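Local coordinates for protein molybdopterin biosynthesis enzyme, MoaB (Thermus thermophilus, PDB 3MCH) that probably binds molybdopterin and takes part in the biosynthesis of the molybdenum cofactor, at residues T21-L24 / A25-V29; D78-P81 / E82-E86. All blocks are in the same frame, centred on the assembly; numbering follows the deposited sequence.

Contact 1: T21-L24 / A25-V29; sequences TTHL and AIREV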
loop_
_atom_site.group_PDB
_atom_site.type_symbol
_atom_site.label_atom_id
_atom_site.label_comp_id
_atom_site.label_asym_id
_atom_site.label_seq_id
_atom_site.Cartn_x
_atom_site.Cartn_y
_atom_site.Cartn_z
ATOM N N THR B 21 20.713 -12.291 16.991
ATOM C CA THR B 21 21.516 -11.722 15.915
ATOM C C THR B 21 20.800 -10.670 15.071
ATOM O O THR B 21 21.449 -9.868 14.398
ATOM C CB THR B 21 22.053 -12.816 14.975
ATOM O OG1 THR B 21 20.971 -13.636 14.526
ATOM C CG2 THR B 21 23.093 -13.675 15.695
ATOM N N THR B 22 19.472 -10.668 15.093
ATOM C CA THR B 22 18.733 -9.675 14.322
ATOM C C THR B 22 18.892 -8.327 15.025
ATOM O O THR B 22 19.110 -7.300 14.381
ATOM C CB THR B 22 17.252 -10.045 14.216
ATOM O OG1 THR B 22 17.138 -11.348 13.630
ATOM C CG2 THR B 22 16.511 -9.038 13.333
ATOM N N HIS B 23 18.782 -8.349 16.349
ATOM C CA HIS B 23 18.962 -7.157 17.173
ATOM C C HIS B 23 20.301 -6.518 16.789
ATOM O O HIS B 23 20.391 -5.309 16.573
ATOM C CB HIS B 23 18.980 -7.566 18.651
ATOM C CG HIS B 23 19.501 -6.509 19.576
ATOM N ND1 HIS B 23 20.204 -6.811 20.723
ATOM C CD2 HIS B 23 19.411 -5.158 19.536
ATOM C CE1 HIS B 23 20.525 -5.693 21.349
ATOM N NE2 HIS B 23 20.057 -4.675 20.650
ATOM N N LEU B 24 21.341 -7.342 16.697
ATOM C CA LEU B 24 22.670 -6.851 16.343
ATOM C C LEU B 24 22.753 -6.279 14.934
ATOM O O LEU B 24 23.450 -5.294 14.701
ATOM C CB LEU B 24 23.704 -7.967 16.497
ATOM C CG LEU B 24 23.913 -8.487 17.920
ATOM C CD1 LEU B 24 24.957 -9.585 17.900
ATOM C CD2 LEU B 24 24.353 -7.355 18.836
ATOM N N ALA B 25 22.052 -6.899 13.990
ATOM C CA ALA B 25 22.063 -6.423 12.609
ATOM C C ALA B 25 21.428 -5.036 12.542
ATOM O O ALA B 25 21.900 -4.158 11.817
ATOM C CB ALA B 25 21.301 -7.389 11.712
ATOM N N ILE B 26 20.353 -4.851 13.300
ATOM C CA ILE B 26 19.657 -3.574 13.333
ATOM C C ILE B 26 20.566 -2.476 13.887
ATOM O O ILE B 26 20.670 -1.397 13.308
ATOM C CB ILE B 26 18.361 -3.677 14.165
ATOM C CG1 ILE B 26 17.378 -4.606 13.436
ATOM C CG2 ILE B 26 17.766 -2.288 14.385
ATOM C CD1 ILE B 26 17.034 -4.258 11.968
ATOM N N ARG B 27 21.238 -2.749 15.001
ATOM C CA ARG B 27 22.142 -1.757 15.574
ATOM C C ARG B 27 23.204 -1.306 14.561
ATOM O O ARG B 27 23.557 -0.125 14.498
ATOM C CB ARG B 27 22.846 -2.327 16.805
ATOM C CG ARG B 27 22.043 -2.278 18.092
ATOM C CD ARG B 27 22.884 -2.833 19.235
ATOM N NE ARG B 27 22.210 -2.789 20.530
ATOM C CZ ARG B 27 22.238 -1.755 21.368
ATOM N NH1 ARG B 27 22.908 -0.652 21.057
ATOM N NH2 ARG B 27 21.605 -1.834 22.531
ATOM N N GLU B 28 23.713 -2.251 13.776
ATOM C CA GLU B 28 24.740 -1.948 12.782
ATOM C C GLU B 28 24.254 -0.963 11.725
ATOM O O GLU B 28 24.981 -0.052 11.331
ATOM C CB GLU B 28 25.206 -3.235 12.100
ATOM C CG GLU B 28 25.648 -4.317 13.071
ATOM C CD GLU B 28 26.183 -5.554 12.373
ATOM O OE1 GLU B 28 25.520 -6.052 11.435
ATOM O OE2 GLU B 28 27.264 -6.037 12.774
ATOM N N VAL B 29 23.027 -1.150 11.258
ATOM C CA VAL B 29 22.475 -0.259 10.247
ATOM C C VAL B 29 22.377 1.167 10.776
ATOM O O VAL B 29 22.675 2.127 10.063
ATOM C CB VAL B 29 21.065 -0.715 9.806
ATOM C CG1 VAL B 29 20.478 0.292 8.819
ATOM C CG2 VAL B 29 21.140 -2.095 9.172
#
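His-23 and Arg-27, one helical turn apart, send their side chains out side by side in the same direction, and NE2 of His-23 comes within 2.9 Å of NE of Arg-27. The imidazole reaches that place because its CG stands anti to the backbone N (chi1 165°), while the Arg-27 chain runs extended from CG to NE. The two planes are inclined by 62°, so the groups are not stacked: the ring nitrogen arrives at the edge of the guanidinium, near its plane, and CE1 of His-23 lies 3.5 Å from NE of Arg-27. The aliphatic part of the arginine follows the ring, with CD of Arg-27 3.7 Å from His-23 NE2. With an alanine in place of Arg-27, the NE2 side of the imidazole would probably lose its flanking chain, and the ring would be less restricted in its tilt. In the backbone of the same two residues, Arg-27 N donates to His-23 O over 3.1 Å at an N-H...O angle of 165°. Leu-24 contributes mainly through its backbone: its carbonyl O accepts from Glu-28 N at 3.2 Å and is also approached by CG of Glu-28 at 2.9 Å, a tight fit. These i to i+4 bonds, with that from Ala-25 N to Thr-21 O, identify the alpha-helical turns that make up most of helix 21-30. This helix is the crossover of the beta-alpha-beta unit between strands 2-9 and 35-43: His-23 stacks on Tyr-40 and touches Ile-6, Ile-26 rests on Ile-6 and Leu-67, and Thr-22 and Ile-26 meet Ala-135 of helix 132-142.

Contact 2: D78-P81 / E82-E86; sequences DRTP and EATRE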
loop_
_atom_site.group_PDB
_atom_site.type_symbol
_atom_site.label_atom_id
_atom_site.label_comp_id
_atom_site.label_asym_id
_atom_site.label_seq_id
_atom_site.Cartn_x
_atom_site.Cartn_y
_atom_site.Cartn_z
ATOM N N ASP B 78 2.389 -15.511 13.028
ATOM C CA ASP B 78 2.946 -14.172 12.833
ATOM C C ASP B 78 1.830 -13.136 12.887
ATOM O O ASP B 78 1.128 -12.923 11.898
ATOM C CB ASP B 78 3.650 -14.074 11.479
ATOM C CG ASP B 78 4.754 -15.097 11.317
ATOM O OD1 ASP B 78 5.580 -15.236 12.241
ATOM O OD2 ASP B 78 4.801 -15.758 10.260
ATOM N N ARG B 79 1.672 -12.489 14.035
ATOM C CA ARG B 79 0.624 -11.489 14.192
ATOM C C ARG B 79 1.147 -10.128 14.636
ATOM O O ARG B 79 0.392 -9.296 15.146
ATOM C CB ARG B 79 -0.432 -11.995 15.180
ATOM C CG ARG B 79 -1.231 -13.177 14.646
ATOM C CD ARG B 79 -2.218 -13.720 15.673
ATOM N NE ARG B 79 -1.548 -14.430 16.758
ATOM C CZ ARG B 79 -2.178 -15.081 17.732
ATOM N NH1 ARG B 79 -3.505 -15.115 17.766
ATOM N NH2 ARG B 79 -1.481 -15.706 18.671
ATOM N N THR B 80 2.438 -9.894 14.432
ATOM C CA THR B 80 3.035 -8.620 14.817
ATOM C C THR B 80 2.371 -7.442 14.106
ATOM O O THR B 80 2.154 -6.394 14.710
ATOM C CB THR B 80 4.552 -8.608 14.528
ATOM O OG1 THR B 80 5.183 -9.643 15.294
ATOM C CG2 THR B 80 5.168 -7.263 14.918
ATOM N N PRO B 81 2.039 -7.596 12.809
ATOM C CA PRO B 81 1.395 -6.484 12.097
ATOM C C PRO B 81 0.027 -6.151 12.680
ATOM O O PRO B 81 -0.298 -4.985 12.889
ATOM C CB PRO B 81 1.299 -6.998 10.660
ATOM C CG PRO B 81 2.478 -7.904 10.551
ATOM C CD PRO B 81 2.404 -8.665 11.865
ATOM N N GLU B 82 -0.774 -7.182 12.938
ATOM C CA GLU B 82 -2.103 -6.976 13.506
ATOM C C GLU B 82 -2.017 -6.320 14.875
ATOM O O GLU B 82 -2.761 -5.389 15.172
ATOM C CB GLU B 82 -2.856 -8.306 13.636
ATOM C CG GLU B 82 -3.281 -8.924 12.316
ATOM C CD GLU B 82 -2.279 -9.930 11.784
ATOM O OE1 GLU B 82 -1.084 -9.589 11.672
ATOM O OE2 GLU B 82 -2.695 -11.067 11.476
ATOM N N ALA B 83 -1.110 -6.810 15.710
ATOM C CA ALA B 83 -0.948 -6.260 17.050
ATOM C C ALA B 83 -0.536 -4.796 16.985
ATOM O O ALA B 83 -1.006 -3.967 17.765
ATOM C CB ALA B 83 0.089 -7.064 17.825
ATOM N N THR B 84 0.341 -4.481 16.040
ATOM C CA THR B 84 0.827 -3.121 15.875
ATOM C C THR B 84 -0.239 -2.171 15.343
ATOM O O THR B 84 -0.440 -1.090 15.896
ATOM C CB THR B 84 2.044 -3.087 14.922
ATOM O OG1 THR B 84 3.079 -3.925 15.442
ATOM C CG2 THR B 84 2.571 -1.662 14.781
ATOM N N ARG B 85 -0.921 -2.573 14.272
ATOM C CA ARG B 85 -1.952 -1.734 13.671
ATOM C C ARG B 85 -2.973 -1.257 14.690
ATOM O O ARG B 85 -3.416 -0.112 14.654
ATOM C CB ARG B 85 -2.692 -2.485 12.562
ATOM C CG ARG B 85 -1.863 -2.829 11.343
ATOM C CD ARG B 85 -2.780 -3.227 10.190
ATOM N NE ARG B 85 -3.522 -2.078 9.680
ATOM C CZ ARG B 85 -4.627 -2.160 8.947
ATOM N NH1 ARG B 85 -5.137 -3.347 8.637
ATOM N NH2 ARG B 85 -5.217 -1.054 8.509
ATOM N N GLU B 86 -3.339 -2.148 15.602
ATOM C CA GLU B 86 -4.321 -1.832 16.627
ATOM C C GLU B 86 -3.884 -0.730 17.587
ATOM O O GLU B 86 -4.716 -0.146 18.281
ATOM C CB GLU B 86 -4.671 -3.103 17.403
ATOM C CG GLU B 86 -5.466 -4.110 16.578
ATOM C CD GLU B 86 -5.399 -5.520 17.135
ATOM O OE1 GLU B 86 -5.421 -5.676 18.371
ATOM O OE2 GLU B 86 -5.335 -6.474 16.331
HETATM O O HOH W 1 -1.089 -13.502 10.488
#
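With OG1 of Thr-84 anti to its own carbonyl carbon (chi1 -58°), the hydroxyl is turned back along the helix onto Thr-80, and a bend at chi2 of Glu-82 (94°) folds that carboxylate toward the backbone of Arg-79. The hydroxyl OG1 of Thr-84 donates to the carbonyl O of Thr-80 over 2.7 Å, and the amide N of Thr-84 donates to the same oxygen over 3.0 Å. These two donors reach Thr-80 O from opposite faces of its carbonyl plane, so one residue grips the acceptor twice. Thr-84 OG1 also pairs with Asn-127, while OG1 of Thr-80 bonds to Gly-70. The carboxylate of Glu-82 lies over the start of the helix, its OE1 3.6 Å from both Arg-79 CA and Pro-81 CD. A water bridges OE2 of Glu-82, at 3.1 Å, to Asp-78 O, and OE1 has a salt bridge to Arg-114. Arg-79 occupies the N-cap position of helix 80-85, and its carbonyl O accepts from Ala-83 N in the first alpha-helical turn, at an N-H...O angle of 167°. Pro-81 falls within that turn, where the lack of an amide hydrogen costs no helical bond. One turn on, Arg-85 N donates to Pro-81 O at 2.8 Å, and CG of Arg-85 sits 3.1 Å from that oxygen. The inner face of the helix packs on helix 47-60, through Thr-80 on Ile-50 and Thr-84 on Leu-54, and on strand 123-128, where Thr-84 meets Ile-125.

From the N terminus, strand 2-9 leads through a loop into contact 1, which takes up nearly all of helix 21-30; the chain then returns to the sheet as strand 35-43. After helix 47-60 and strand 65-69, a loop runs to contact 2, which spans the cap and the whole of helix 80-85. Each contact joins consecutive residues and closes no more than helical turns, so the two follow in series, neither nested nor crossed. The centres of contact 1 and contact 2 are about 22 Å apart, on opposite sides of the chain's centre. Their nearest atoms are about 12 Å apart. Contact 1 faces helix 132-142 and strand 2-9, contact 2 helix 47-60 and strand 123-128; the mixed sheet connects them.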